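Local atomic coordinates of endo-beta-mannanase (Rhizomucor miehei, PDB entry 4QP0), a protein that probably hydrolyses internal beta-1,4-mannosidic linkages in mannans, galactomannans and glucomannans as a secreted fungal glycoside hydrolase of family 5. Residues L29-S42 with R88-I101. Sequence-based numbering, arbitrary orientation.
Sequences LMTSDQSNVKQVFS and RIDYIIQQAASQDI
Phe41 lies over Ala96, and Tyr91 against Gln34, where two outer helices of the TIM barrel meet, those following the parallel neighbouring strands 17-25 and 51-55. The axes of helices 34-42 and 88-98 run in roughly the same direction, 34° apart, and approach to 9.5 Å.

Aromatic contacts dominate. Ala96 CA sits 3.8 Å from the centroid of the Phe41 ring and nearly along its normal, a CH-pi contact that presses the ring face onto the backbone of helix 88-98; Ile101 CD1 reaches Phe41 CD1 obliquely. Over one face of the Tyr91 ring lies the side-chain amide of Gln34, its plane stacked nearly parallel to the ring and its NE2 3.3 Å from Tyr91 CG; the opposite face is met by Gln95 CG, offset toward the rim. The first torsion, with CG anti to the backbone N (chi1 -177°), carries the Tyr91 ring across to helix 34-42, where it meets Gln34, Val37 and Lys38; Lys38 NZ approaches near the ring plane and gives OH a weak hydrogen bond.

Val37 CG1 packs between the two rings on Ile92 CG1 at 3.9 Å; deeper, Ile92 CD1 meets Leu29 CB. Ile92 and Ala96 also touch Leu103 of strand 102-106, and Phe41 touches Val52 of strand 51-55, so both helices rest on the sheet here.

The other polar links lie toward the two ends. Water bridges Lys38 O and Gln99 NE2 at one; at the other, a second water joins Thr31 O to Arg88 NH2. Arg88 NE binds Asp83 O, helping to fix the guanidinium, whose NH1 donates a short but bent hydrogen bond to Ser32 O at 2.7 Å. That oxygen lies in the guanidinium plane, yet NH1 stands 51° out of the carbonyl plane.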
loop_
_atom_site.group_PDB
_atom_site.type_symbol
_atom_site.label_atom_id
_atom_site.label_comp_id
_atom_site.label_asym_id
_atom_site.label_seq_id
_atom_site.Cartn_x
_atom_site.Cartn_y
_atom_site.Cartn_z
ATOM N N LEU A 29 8.135 -7.240 -6.341
ATOM C CA LEU A 29 8.860 -8.278 -5.611
ATOM C C LEU A 29 8.314 -9.673 -5.921
ATOM O O LEU A 29 9.082 -10.627 -6.084
ATOM C CB LEU A 29 8.868 -7.999 -4.104
ATOM C CG LEU A 29 10.048 -7.149 -3.600
ATOM C CD1 LEU A 29 9.830 -6.687 -2.163
ATOM C CD2 LEU A 29 11.369 -7.899 -3.726
ATOM N N MET A 30 6.988 -9.764 -6.033
ATOM C CA MET A 30 6.298 -11.010 -6.359
ATOM C C MET A 30 6.692 -11.665 -7.701
ATOM O O MET A 30 6.385 -12.831 -7.930
ATOM C CB MET A 30 4.773 -10.818 -6.266
ATOM C CG MET A 30 4.178 -9.817 -7.242
ATOM S SD MET A 30 2.374 -9.891 -7.202
ATOM C CE MET A 30 1.952 -8.596 -8.367
ATOM N N THR A 31 7.361 -10.926 -8.584
ATOM C CA THR A 31 7.746 -11.470 -9.893
ATOM C C THR A 31 9.250 -11.530 -10.087
ATOM O O THR A 31 9.730 -12.026 -11.105
ATOM C CB THR A 31 7.129 -10.679 -11.071
ATOM O OG1 THR A 31 7.553 -9.308 -11.011
ATOM C CG2 THR A 31 5.598 -10.773 -11.060
ATOM N N SER A 32 9.987 -11.020 -9.109
ATOM C CA SER A 32 11.433 -10.918 -9.211
ATOM C C SER A 32 12.113 -12.251 -8.951
ATOM O O SER A 32 11.649 -13.043 -8.127
ATOM C CB SER A 32 11.961 -9.871 -8.229
ATOM O OG SER A 32 11.524 -8.574 -8.591
ATOM N N ASP A 33 13.226 -12.491 -9.646
ATOM C CA ASP A 33 14.060 -13.646 -9.338
ATOM C C ASP A 33 14.737 -13.425 -7.992
ATOM O O ASP A 33 14.771 -12.305 -7.487
ATOM C CB ASP A 33 15.059 -13.974 -10.465
ATOM C CG ASP A 33 16.272 -13.046 -10.499
ATOM O OD1 ASP A 33 16.873 -12.736 -9.446
ATOM O OD2 ASP A 33 16.663 -12.663 -11.615
ATOM N N GLN A 34 15.264 -14.502 -7.419
ATOM C CA GLN A 34 15.718 -14.499 -6.039
ATOM C C GLN A 34 16.897 -13.560 -5.791
ATOM O O GLN A 34 16.936 -12.866 -4.777
ATOM C CB GLN A 34 15.994 -15.929 -5.564
ATOM C CG GLN A 34 14.750 -16.818 -5.661
ATOM C CD GLN A 34 14.666 -17.899 -4.597
ATOM O OE1 GLN A 34 15.660 -18.512 -4.231
ATOM N NE2 GLN A 34 13.453 -18.154 -4.112
ATOM N N SER A 35 17.825 -13.508 -6.740
ATOM C CA SER A 35 18.965 -12.594 -6.657
ATOM C C SER A 35 18.489 -11.142 -6.514
ATOM O O SER A 35 19.063 -10.358 -5.746
ATOM C CB SER A 35 19.847 -12.746 -7.896
ATOM O OG SER A 35 20.933 -11.840 -7.865
ATOM N N ASN A 36 17.422 -10.807 -7.239
ATOM C CA ASN A 36 16.866 -9.457 -7.228
ATOM C C ASN A 36 16.015 -9.140 -6.004
ATOM O O ASN A 36 15.958 -7.986 -5.571
ATOM C CB ASN A 36 16.091 -9.171 -8.517
ATOM C CG ASN A 36 17.002 -8.928 -9.707
ATOM O OD1 ASN A 36 18.175 -8.569 -9.556
ATOM N ND2 ASN A 36 16.458 -9.112 -10.907
ATOM N N VAL A 37 15.369 -10.159 -5.443
ATOM C CA VAL A 37 14.633 -10.010 -4.188
ATOM C C VAL A 37 15.620 -9.681 -3.079
ATOM O O VAL A 37 15.366 -8.794 -2.268
ATOM C CB VAL A 37 13.801 -11.270 -3.841
ATOM C CG1 VAL A 37 13.214 -11.176 -2.440
ATOM C CG2 VAL A 37 12.685 -11.473 -4.859
ATOM N N LYS A 38 16.746 -10.391 -3.073
ATOM C CA LYS A 38 17.846 -10.139 -2.138
ATOM C C LYS A 38 18.456 -8.754 -2.331
ATOM O O LYS A 38 18.781 -8.070 -1.358
ATOM C CB LYS A 38 18.934 -11.214 -2.283
ATOM C CG LYS A 38 18.837 -12.361 -1.281
ATOM C CD LYS A 38 19.584 -13.601 -1.764
ATOM C CE LYS A 38 19.747 -14.618 -0.640
ATOM N NZ LYS A 38 19.911 -16.030 -1.106
ATOM N N GLN A 39 18.604 -8.356 -3.593
ATOM C CA GLN A 39 19.171 -7.058 -3.961
ATOM C C GLN A 39 18.346 -5.899 -3.397
ATOM O O GLN A 39 18.902 -4.971 -2.807
ATOM C CB GLN A 39 19.276 -6.948 -5.486
ATOM C CG GLN A 39 20.011 -5.723 -6.006
ATOM C CD GLN A 39 21.520 -5.852 -5.907
ATOM O OE1 GLN A 39 22.202 -6.047 -6.915
ATOM N NE2 GLN A 39 22.051 -5.752 -4.690
ATOM N N VAL A 40 17.024 -5.970 -3.571
ATOM C CA VAL A 40 16.108 -4.970 -3.029
ATOM C C VAL A 40 16.424 -4.714 -1.556
ATOM O O VAL A 40 16.651 -3.567 -1.155
ATOM C CB VAL A 40 14.633 -5.388 -3.226
ATOM C CG1 VAL A 40 13.687 -4.545 -2.379
ATOM C CG2 VAL A 40 14.249 -5.287 -4.692
ATOM N N PHE A 41 16.488 -5.786 -0.768
ATOM C CA PHE A 41 16.677 -5.661 0.675
ATOM C C PHE A 41 18.049 -5.148 1.101
ATOM O O PHE A 41 18.140 -4.417 2.080
ATOM C CB PHE A 41 16.315 -6.960 1.399
ATOM C CG PHE A 41 14.858 -7.307 1.312
ATOM C CD1 PHE A 41 13.884 -6.388 1.699
ATOM C CD2 PHE A 41 14.451 -8.547 0.836
ATOM C CE1 PHE A 41 12.535 -6.704 1.603
ATOM C CE2 PHE A 41 13.104 -8.870 0.745
ATOM C CZ PHE A 41 12.148 -7.948 1.126
ATOM N N SER A 42 19.108 -5.513 0.387
ATOM C CA SER A 42 20.442 -5.001 0.744
ATOM C C SER A 42 20.635 -3.541 0.315
ATOM O O SER A 42 21.312 -2.776 1.003
ATOM C CB SER A 42 21.566 -5.905 0.220
ATOM O OG SER A 42 21.345 -6.262 -1.126
ATOM N N ARG A 88 6.680 -17.762 -3.427
ATOM C CA ARG A 88 7.431 -16.548 -3.754
ATOM C C ARG A 88 7.307 -15.495 -2.641
ATOM O O ARG A 88 8.262 -14.756 -2.357
ATOM C CB ARG A 88 6.965 -15.956 -5.085
ATOM C CG ARG A 88 7.484 -16.671 -6.327
ATOM C CD ARG A 88 7.137 -15.882 -7.582
ATOM N NE ARG A 88 7.924 -16.302 -8.736
ATOM C CZ ARG A 88 9.082 -15.757 -9.109
ATOM N NH1 ARG A 88 9.616 -14.745 -8.427
ATOM N NH2 ARG A 88 9.712 -16.224 -10.179
ATOM N N ILE A 89 6.131 -15.424 -2.019
ATOM C CA ILE A 89 5.928 -14.510 -0.895
ATOM C C ILE A 89 6.726 -15.005 0.312
ATOM O O ILE A 89 7.414 -14.210 0.961
ATOM C CB ILE A 89 4.433 -14.307 -0.561
ATOM C CG1 ILE A 89 3.679 -13.738 -1.765
ATOM C CG2 ILE A 89 4.256 -13.395 0.646
ATOM C CD1 ILE A 89 4.212 -12.419 -2.302
ATOM N N ASP A 90 6.660 -16.318 0.575
ATOM C CA ASP A 90 7.424 -16.956 1.648
ATOM C C ASP A 90 8.894 -16.541 1.571
ATOM O O ASP A 90 9.510 -16.211 2.576
ATOM C CB ASP A 90 7.320 -18.491 1.567
ATOM C CG ASP A 90 5.923 -19.041 1.931
ATOM O OD1 ASP A 90 4.991 -18.279 2.274
ATOM O OD2 ASP A 90 5.760 -20.274 1.878
ATOM N N TYR A 91 9.448 -16.561 0.365
ATOM C CA TYR A 91 10.844 -16.210 0.167
ATOM C C TYR A 91 11.088 -14.727 0.422
ATOM O O TYR A 91 12.119 -14.351 0.984
ATOM C CB TYR A 91 11.324 -16.627 -1.225
ATOM C CG TYR A 91 12.795 -16.349 -1.452
ATOM C CD1 TYR A 91 13.780 -17.193 -0.928
ATOM C CD2 TYR A 91 13.207 -15.229 -2.179
ATOM C CE1 TYR A 91 15.132 -16.930 -1.130
ATOM C CE2 TYR A 91 14.555 -14.959 -2.383
ATOM C CZ TYR A 91 15.508 -15.809 -1.863
ATOM O OH TYR A 91 16.837 -15.531 -2.074
ATOM N N ILE A 92 10.132 -13.890 0.022
ATOM C CA ILE A 92 10.235 -12.449 0.252
ATOM C C ILE A 92 10.276 -12.141 1.750
ATOM O O ILE A 92 11.167 -11.420 2.216
ATOM C CB ILE A 92 9.103 -11.671 -0.450
ATOM C CG1 ILE A 92 9.329 -11.677 -1.962
ATOM C CG2 ILE A 92 9.037 -10.234 0.056
ATOM C CD1 ILE A 92 8.095 -11.329 -2.772
ATOM N N ILE A 93 9.333 -12.715 2.495
ATOM C CA ILE A 93 9.263 -12.540 3.949
ATOM C C ILE A 93 10.553 -12.987 4.628
ATOM O O ILE A 93 10.955 -12.408 5.636
ATOM C CB ILE A 93 8.087 -13.328 4.566
ATOM C CG1 ILE A 93 6.760 -12.966 3.887
ATOM C CG2 ILE A 93 7.987 -13.076 6.068
ATOM C CD1 ILE A 93 5.608 -13.864 4.301
ATOM N N GLN A 94 11.175 -14.028 4.078
ATOM C CA GLN A 94 12.377 -14.629 4.653
ATOM C C GLN A 94 13.568 -13.677 4.526
ATOM O O GLN A 94 14.254 -13.405 5.507
ATOM C CB GLN A 94 12.687 -15.959 3.965
ATOM C CG GLN A 94 13.804 -16.751 4.625
ATOM C CD GLN A 94 14.367 -17.834 3.726
ATOM O OE1 GLN A 94 14.460 -18.997 4.126
ATOM N NE2 GLN A 94 14.750 -17.461 2.506
ATOM N N GLN A 95 13.781 -13.176 3.311
ATOM C CA GLN A 95 14.855 -12.237 3.024
ATOM C C GLN A 95 14.625 -10.892 3.696
ATOM O O GLN A 95 15.592 -10.214 4.080
ATOM C CB GLN A 95 15.033 -12.053 1.514
ATOM C CG GLN A 95 15.501 -13.299 0.779
ATOM C CD GLN A 95 16.628 -14.013 1.491
ATOM O OE1 GLN A 95 16.593 -15.233 1.657
ATOM N NE2 GLN A 95 17.630 -13.256 1.930
ATOM N N ALA A 96 13.354 -10.511 3.849
ATOM C CA ALA A 96 13.023 -9.303 4.606
ATOM C C ALA A 96 13.507 -9.448 6.051
ATOM O O ALA A 96 14.312 -8.633 6.525
ATOM C CB ALA A 96 11.531 -9.013 4.551
ATOM N N ALA A 97 13.040 -10.515 6.711
ATOM C CA ALA A 97 13.397 -10.859 8.093
ATOM C C ALA A 97 14.899 -11.018 8.298
ATOM O O ALA A 97 15.423 -10.665 9.352
ATOM C CB ALA A 97 12.682 -12.131 8.528
ATOM N N SER A 98 15.583 -11.564 7.298
ATOM C CA SER A 98 17.039 -11.675 7.339
ATOM C C SER A 98 17.726 -10.301 7.427
ATOM O O SER A 98 18.808 -10.180 7.997
ATOM C CB SER A 98 17.543 -12.450 6.116
ATOM O OG SER A 98 18.934 -12.249 5.916
ATOM N N GLN A 99 17.088 -9.279 6.860
ATOM C CA GLN A 99 17.658 -7.926 6.805
ATOM C C GLN A 99 17.066 -6.965 7.837
ATOM O O GLN A 99 17.410 -5.779 7.864
ATOM C CB GLN A 99 17.517 -7.343 5.396
ATOM C CG GLN A 99 18.434 -7.979 4.358
ATOM C CD GLN A 99 19.841 -7.389 4.342
ATOM O OE1 GLN A 99 20.305 -6.805 5.324
ATOM N NE2 GLN A 99 20.527 -7.545 3.211
ATOM N N ASP A 100 16.193 -7.488 8.692
ATOM C CA ASP A 100 15.516 -6.693 9.715
ATOM C C ASP A 100 14.643 -5.650 9.028
ATOM O O ASP A 100 14.469 -4.533 9.515
ATOM C CB ASP A 100 16.524 -6.042 10.678
ATOM C CG ASP A 100 15.874 -5.543 11.953
ATOM O OD2 ASP A 100 16.408 -4.591 12.563
ATOM N N ILE A 101 14.104 -6.032 7.876
ATOM C CA ILE A 101 13.228 -5.157 7.113
ATOM C C ILE A 101 11.791 -5.647 7.253
ATOM O O ILE A 101 11.540 -6.844 7.368
ATOM C CB ILE A 101 13.687 -5.043 5.645
ATOM C CG1 ILE A 101 14.988 -4.224 5.581
ATOM C CG2 ILE A 101 12.604 -4.417 4.782
ATOM C CD1 ILE A 101 15.617 -4.122 4.206
HETATM O O HOH W 1 11.349 -14.184 -12.074
HETATM O O HOH W 2 19.692 -9.264 1.274
#